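Local coordinates for protein bacterioferritin (Mycobacterium tuberculosis, PDB 3UOI) that probably stores iron in a hollow 24-subunit shell after oxidising Fe(2+) with dioxygen at a ferroxidase centre, and carries heme b between paired subunits, at residues E20-S31 against T46-A57. Numbering follows the deposited sequence.
Sequences ELTAINQYFLHS and TRAESFDEMRHA. With HEM (protoporphyrin IX containing Fe), chain B.
Thr46 meets Ser31 where segments 20-31 and 46-57, on helices 7-36 and 40-66 of the ferritin four-helix bundle, run antiparallel, their axes approaching to 7.9 Å. Small residues suit this end: the methyl CG2 of Thr46 rests on the backbone O of Tyr27, while its hydroxyl bonds to Gln34. Arg47 keeps an extended chain, CG anti to the backbone N (chi1 -170°), which lays it alongside Phe28 with Phe28 CE1 over one face of its guanidinium. A water links Arg47 NH1 to Ser31 OG, and NH1 also forms a salt bridge with Glu58 of the second subunit. Ser50 is small enough for close backbone approach, its CA lying 4.7 Å from that of Ile24. Its OG bonds back to Arg47 O (3.0 Å) and lies at the in-plane edge of the Phe28 ring, whose one face carries the heme methyl CMB. Phe51 CE1 touches Phe28 CE1 at 4.2 Å, two flat apolar rings lining the heme pocket. Glu53 fits as a knob among Glu20, Ala23, Ile24 and Tyr27; its CG lies 3.4 Å from Ala23 CB, and its OE1 faces the edge of the Tyr27 ring. Met54 lies on the heme side: its CG packs tightly against Ile24 CD1 (3.3 Å), and its thioether SD binds the heme iron at 2.3 Å; the second axial ligand is Met54 of the second subunit. His56 CB lies 3.7 Å from Glu20 OE1, which Gln16 also hydrogen-bonds, while His56 NE2 bonds to Asp128; imidazole can offer its other nitrogen to a metal. Ala57, merely a methyl, admits Ile24 CD1. This helix pair thus contributes to two sites: Met54 ligates heme at the dimer interface, whereas Glu20, Glu53 and His56 probably form part of the ferroxidase centre, which Glu96, Glu129 and His132 would complete.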
loop_
_atom_site.group_PDB
_atom_site.type_symbol
_atom_site.label_atom_id
_atom_site.label_comp_id
_atom_site.label_asym_id
_atom_site.label_seq_id
_atom_site.Cartn_x
_atom_site.Cartn_y
_atom_site.Cartn_z
ATOM N N GLU A 20 23.385 45.528 4.966
ATOM C CA GLU A 20 22.951 44.215 4.515
ATOM C C GLU A 20 23.158 44.062 3.014
ATOM O O GLU A 20 23.572 43.002 2.543
ATOM C CB GLU A 20 21.481 43.984 4.869
ATOM C CG GLU A 20 21.189 44.027 6.360
ATOM C CD GLU A 20 21.953 42.971 7.134
ATOM O OE1 GLU A 20 21.793 42.906 8.372
ATOM O OE2 GLU A 20 22.712 42.204 6.506
ATOM N N LEU A 21 22.869 45.119 2.261
ATOM C CA LEU A 21 23.032 45.067 0.846
ATOM C C LEU A 21 24.510 44.877 0.497
ATOM O O LEU A 21 24.835 44.136 -0.368
ATOM C CB LEU A 21 22.449 46.300 0.225
ATOM C CG LEU A 21 20.972 46.428 0.452
ATOM C CD1 LEU A 21 20.573 47.610 -0.220
ATOM C CD2 LEU A 21 20.304 45.304 -0.158
ATOM N N THR A 22 25.381 45.547 1.206
ATOM C CA THR A 22 26.803 45.413 0.947
ATOM C C THR A 22 27.250 43.977 1.220
ATOM O O THR A 22 27.963 43.390 0.465
ATOM C CB THR A 22 27.534 46.406 1.835
ATOM O OG1 THR A 22 26.737 47.570 1.955
ATOM C CG2 THR A 22 28.856 46.784 1.326
ATOM N N ALA A 23 26.762 43.440 2.321
ATOM C CA ALA A 23 27.052 42.075 2.739
ATOM C C ALA A 23 26.529 40.998 1.762
ATOM O O ALA A 23 27.157 39.991 1.566
ATOM C CB ALA A 23 26.585 41.821 4.092
ATOM N N ILE A 24 25.362 41.235 1.191
ATOM C CA ILE A 24 24.831 40.292 0.267
ATOM C C ILE A 24 25.802 40.217 -0.873
ATOM O O ILE A 24 26.281 39.157 -1.200
ATOM C CB ILE A 24 23.503 40.769 -0.309
ATOM C CG1 ILE A 24 22.383 40.600 0.704
ATOM C CG2 ILE A 24 23.224 40.005 -1.516
ATOM C CD1 ILE A 24 21.226 41.358 0.438
ATOM N N ASN A 25 26.170 41.369 -1.401
ATOM C CA ASN A 25 27.123 41.359 -2.476
ATOM C C ASN A 25 28.522 40.833 -2.099
ATOM O O ASN A 25 29.129 40.134 -2.815
ATOM C CB ASN A 25 27.232 42.715 -3.107
ATOM C CG ASN A 25 26.001 43.113 -3.801
ATOM O OD1 ASN A 25 24.984 42.642 -3.481
ATOM N ND2 ASN A 25 26.104 43.975 -4.761
ATOM N N GLN A 26 29.011 41.212 -0.959
ATOM C CA GLN A 26 30.325 40.749 -0.645
ATOM C C GLN A 26 30.307 39.272 -0.457
ATOM O O GLN A 26 31.114 38.611 -1.021
ATOM C CB GLN A 26 30.935 41.492 0.535
ATOM C CG GLN A 26 32.359 41.147 0.914
ATOM C CD GLN A 26 32.857 42.059 1.980
ATOM O OE1 GLN A 26 32.919 43.235 1.796
ATOM N NE2 GLN A 26 33.202 41.508 3.110
ATOM N N TYR A 27 29.334 38.782 0.292
ATOM C CA TYR A 27 29.236 37.386 0.604
ATOM C C TYR A 27 28.996 36.546 -0.633
ATOM O O TYR A 27 29.570 35.524 -0.805
ATOM C CB TYR A 27 28.185 37.083 1.697
ATOM C CG TYR A 27 28.425 37.674 3.101
ATOM C CD1 TYR A 27 29.614 38.238 3.453
ATOM C CD2 TYR A 27 27.451 37.666 4.051
ATOM C CE1 TYR A 27 29.816 38.797 4.705
ATOM C CE2 TYR A 27 27.663 38.223 5.320
ATOM C CZ TYR A 27 28.847 38.801 5.637
ATOM O OH TYR A 27 29.088 39.370 6.890
ATOM N N PHE A 28 28.138 37.029 -1.491
ATOM C CA PHE A 28 27.835 36.245 -2.677
ATOM C C PHE A 28 29.020 36.077 -3.578
ATOM O O PHE A 28 29.367 34.987 -3.877
ATOM C CB PHE A 28 26.705 36.851 -3.502
ATOM C CG PHE A 28 26.119 35.906 -4.533
ATOM C CD1 PHE A 28 25.136 34.986 -4.188
ATOM C CD2 PHE A 28 26.535 35.931 -5.837
ATOM C CE1 PHE A 28 24.589 34.136 -5.132
ATOM C CE2 PHE A 28 25.975 35.059 -6.772
ATOM C CZ PHE A 28 25.010 34.180 -6.407
ATOM N N LEU A 29 29.654 37.190 -3.934
ATOM C CA LEU A 29 30.779 37.183 -4.848
ATOM C C LEU A 29 31.896 36.358 -4.268
ATOM O O LEU A 29 32.508 35.651 -4.948
ATOM C CB LEU A 29 31.250 38.556 -5.213
ATOM C CG LEU A 29 32.403 38.589 -6.182
ATOM C CD1 LEU A 29 32.011 38.302 -7.555
ATOM C CD2 LEU A 29 33.025 39.894 -6.118
ATOM N N HIS A 30 32.078 36.426 -2.971
ATOM C CA HIS A 30 33.046 35.593 -2.297
ATOM C C HIS A 30 32.735 34.096 -2.467
ATOM O O HIS A 30 33.622 33.325 -2.702
ATOM C CB HIS A 30 33.159 35.937 -0.819
ATOM C CG HIS A 30 34.113 37.043 -0.527
ATOM N ND1 HIS A 30 34.381 37.471 0.743
ATOM C CD2 HIS A 30 34.847 37.814 -1.343
ATOM C CE1 HIS A 30 35.231 38.467 0.696
ATOM N NE2 HIS A 30 35.526 38.695 -0.561
ATOM N N SER A 31 31.464 33.736 -2.365
ATOM C CA SER A 31 31.042 32.365 -2.585
ATOM C C SER A 31 31.281 31.858 -4.020
ATOM O O SER A 31 31.709 30.756 -4.211
ATOM C CB SER A 31 29.628 32.114 -2.096
ATOM O OG SER A 31 28.714 32.220 -3.083
ATOM N N THR A 46 29.337 29.845 2.467
ATOM C CA THR A 46 29.426 31.251 2.209
ATOM C C THR A 46 28.165 31.740 1.464
ATOM O O THR A 46 27.722 32.776 1.691
ATOM C CB THR A 46 30.695 31.664 1.457
ATOM O OG1 THR A 46 31.869 31.189 2.109
ATOM C CG2 THR A 46 30.772 33.126 1.405
ATOM N N ARG A 47 27.635 30.929 0.581
ATOM C CA ARG A 47 26.414 31.239 -0.194
ATOM C C ARG A 47 25.186 31.410 0.673
ATOM O O ARG A 47 24.409 32.279 0.484
ATOM C CB ARG A 47 26.107 30.110 -1.161
ATOM C CG ARG A 47 25.050 30.378 -2.177
ATOM C CD ARG A 47 24.876 29.232 -3.104
ATOM N NE ARG A 47 23.760 29.429 -3.981
ATOM C CZ ARG A 47 23.844 30.012 -5.141
ATOM N NH1 ARG A 47 25.001 30.388 -5.562
ATOM N NH2 ARG A 47 22.786 30.187 -5.879
ATOM N N ALA A 48 25.074 30.524 1.633
ATOM C CA ALA A 48 24.033 30.465 2.626
ATOM C C ALA A 48 24.130 31.716 3.456
ATOM O O ALA A 48 23.163 32.227 3.896
ATOM C CB ALA A 48 24.175 29.260 3.465
ATOM N N GLU A 49 25.328 32.185 3.701
ATOM C CA GLU A 49 25.470 33.404 4.465
ATOM C C GLU A 49 24.878 34.613 3.704
ATOM O O GLU A 49 24.243 35.447 4.269
ATOM C CB GLU A 49 26.903 33.621 4.934
ATOM C CG GLU A 49 27.466 32.536 5.848
ATOM C CD GLU A 49 27.037 32.642 7.285
ATOM O OE1 GLU A 49 26.297 33.518 7.612
ATOM O OE2 GLU A 49 27.438 31.839 8.091
ATOM N N SER A 50 25.094 34.666 2.408
ATOM C CA SER A 50 24.578 35.755 1.623
ATOM C C SER A 50 23.033 35.763 1.616
ATOM O O SER A 50 22.430 36.784 1.639
ATOM C CB SER A 50 25.194 35.808 0.244
ATOM O OG SER A 50 24.514 35.029 -0.647
ATOM N N PHE A 51 22.466 34.571 1.571
ATOM C CA PHE A 51 21.050 34.339 1.592
ATOM C C PHE A 51 20.510 34.802 2.897
ATOM O O PHE A 51 19.472 35.359 2.947
ATOM C CB PHE A 51 20.704 32.894 1.286
ATOM C CG PHE A 51 20.795 32.548 -0.173
ATOM C CD1 PHE A 51 21.795 33.015 -0.948
ATOM C CD2 PHE A 51 19.881 31.785 -0.758
ATOM C CE1 PHE A 51 21.884 32.711 -2.253
ATOM C CE2 PHE A 51 19.982 31.502 -2.101
ATOM C CZ PHE A 51 20.995 31.969 -2.822
ATOM N N ASP A 52 21.259 34.555 3.967
ATOM C CA ASP A 52 20.854 34.984 5.299
ATOM C C ASP A 52 20.823 36.505 5.363
ATOM O O ASP A 52 19.923 37.094 5.961
ATOM C CB ASP A 52 21.809 34.428 6.356
ATOM C CG ASP A 52 21.619 32.943 6.592
ATOM O OD1 ASP A 52 20.558 32.410 6.203
ATOM O OD2 ASP A 52 22.529 32.309 7.166
ATOM N N GLU A 53 21.814 37.134 4.740
ATOM C CA GLU A 53 21.891 38.588 4.699
ATOM C C GLU A 53 20.757 39.144 3.848
ATOM O O GLU A 53 20.148 40.158 4.191
ATOM C CB GLU A 53 23.242 39.040 4.140
ATOM C CG GLU A 53 24.110 39.783 5.141
ATOM C CD GLU A 53 23.865 39.337 6.570
ATOM O OE1 GLU A 53 24.192 38.176 6.896
ATOM O OE2 GLU A 53 23.348 40.148 7.366
ATOM N N MET A 54 20.476 38.469 2.738
ATOM C CA MET A 54 19.398 38.878 1.847
ATOM C C MET A 54 18.073 38.866 2.599
ATOM O O MET A 54 17.251 39.771 2.444
ATOM C CB MET A 54 19.324 37.952 0.632
ATOM C CG MET A 54 20.293 38.312 -0.482
ATOM S SD MET A 54 20.059 37.304 -1.960
ATOM C CE MET A 54 21.744 36.796 -2.292
ATOM N N ARG A 55 17.875 37.837 3.415
ATOM C CA ARG A 55 16.663 37.717 4.214
ATOM C C ARG A 55 16.579 38.871 5.204
ATOM O O ARG A 55 15.504 39.423 5.444
ATOM C CB ARG A 55 16.638 36.380 4.957
ATOM C CG ARG A 55 15.915 35.270 4.212
ATOM C CD ARG A 55 15.558 34.123 5.143
ATOM N NE ARG A 55 16.735 33.363 5.552
ATOM C CZ ARG A 55 17.459 32.609 4.731
ATOM N NH1 ARG A 55 17.129 32.514 3.451
ATOM N NH2 ARG A 55 18.516 31.953 5.190
ATOM N N HIS A 56 17.723 39.233 5.776
ATOM C CA HIS A 56 17.790 40.344 6.726
ATOM C C HIS A 56 17.375 41.658 6.016
ATOM O O HIS A 56 16.651 42.436 6.553
ATOM C CB HIS A 56 19.174 40.504 7.291
ATOM C CG HIS A 56 19.532 39.518 8.336
ATOM N ND1 HIS A 56 20.830 39.214 8.634
ATOM C CD2 HIS A 56 18.772 38.781 9.163
ATOM C CE1 HIS A 56 20.853 38.342 9.607
ATOM N NE2 HIS A 56 19.619 38.056 9.943
ATOM N N ALA A 57 17.836 41.836 4.784
ATOM C CA ALA A 57 17.508 43.006 3.990
ATOM C C ALA A 57 15.993 43.067 3.745
ATOM O O ALA A 57 15.377 44.076 3.985
ATOM C CB ALA A 57 18.234 42.988 2.751
HETATM C CHA HEM B . 17.336 34.246 -3.386
HETATM C CHB HEM B . 21.141 35.792 -5.890
HETATM C CHC HEM B . 20.296 40.265 -4.284
HETATM C CHD HEM B . 16.328 38.797 -1.942
HETATM C C1A HEM B . 18.330 34.271 -4.340
HETATM C C2A HEM B . 18.660 33.273 -5.331
HETATM C C3A HEM B . 19.738 33.730 -6.001
HETATM C C4A HEM B . 20.106 34.992 -5.471
HETATM C CMA HEM B . 20.487 33.079 -7.173
HETATM C CAA HEM B . 17.851 31.954 -5.493
HETATM C CBA HEM B . 16.417 32.341 -5.888
HETATM C CGA HEM B . 15.796 31.542 -7.027
HETATM O O1A HEM B . 14.838 32.029 -7.735
HETATM O O2A HEM B . 16.245 30.381 -7.233
HETATM C C1B HEM B . 21.287 37.143 -5.628
HETATM C C2B HEM B . 22.422 37.976 -6.011
HETATM C C3B HEM B . 22.188 39.214 -5.591
HETATM C C4B HEM B . 20.899 39.193 -4.901
HETATM C CMB HEM B . 23.678 37.549 -6.816
HETATM C CAB HEM B . 23.186 40.383 -5.838
HETATM C CBB HEM B . 23.094 41.516 -5.153
HETATM C C1C HEM B . 19.147 40.307 -3.503
HETATM C C2C HEM B . 18.649 41.465 -2.766
HETATM C C3C HEM B . 17.527 41.041 -2.145
HETATM C C4C HEM B . 17.333 39.618 -2.398
HETATM C CMC HEM B . 19.287 42.884 -2.754
HETATM C CAC HEM B . 16.590 41.860 -1.258
HETATM C CBC HEM B . 15.830 41.137 -0.428
HETATM C C1D HEM B . 16.293 37.428 -2.052
HETATM C C2D HEM B . 15.386 36.584 -1.326
HETATM C C3D HEM B . 15.732 35.185 -1.801
HETATM C C4D HEM B . 16.772 35.334 -2.738
HETATM C CMD HEM B . 14.249 37.012 -0.338
HETATM C CAD HEM B . 15.092 33.865 -1.421
HETATM C CBD HEM B . 15.678 33.503 -0.066
HETATM C CGD HEM B . 15.177 32.121 0.237
HETATM O O1D HEM B . 15.048 31.290 -0.716
HETATM O O2D HEM B . 14.899 31.869 1.423
HETATM N NA HEM B . 19.251 35.270 -4.458
HETATM N NB HEM B . 20.378 37.901 -4.927
HETATM N NC HEM B . 18.312 39.243 -3.232
HETATM N ND HEM B . 17.162 36.691 -2.838
HETATM FE FE HEM B . 18.719 37.278 -3.791
HETATM O O HOH W 1 27.562 30.116 -4.503
#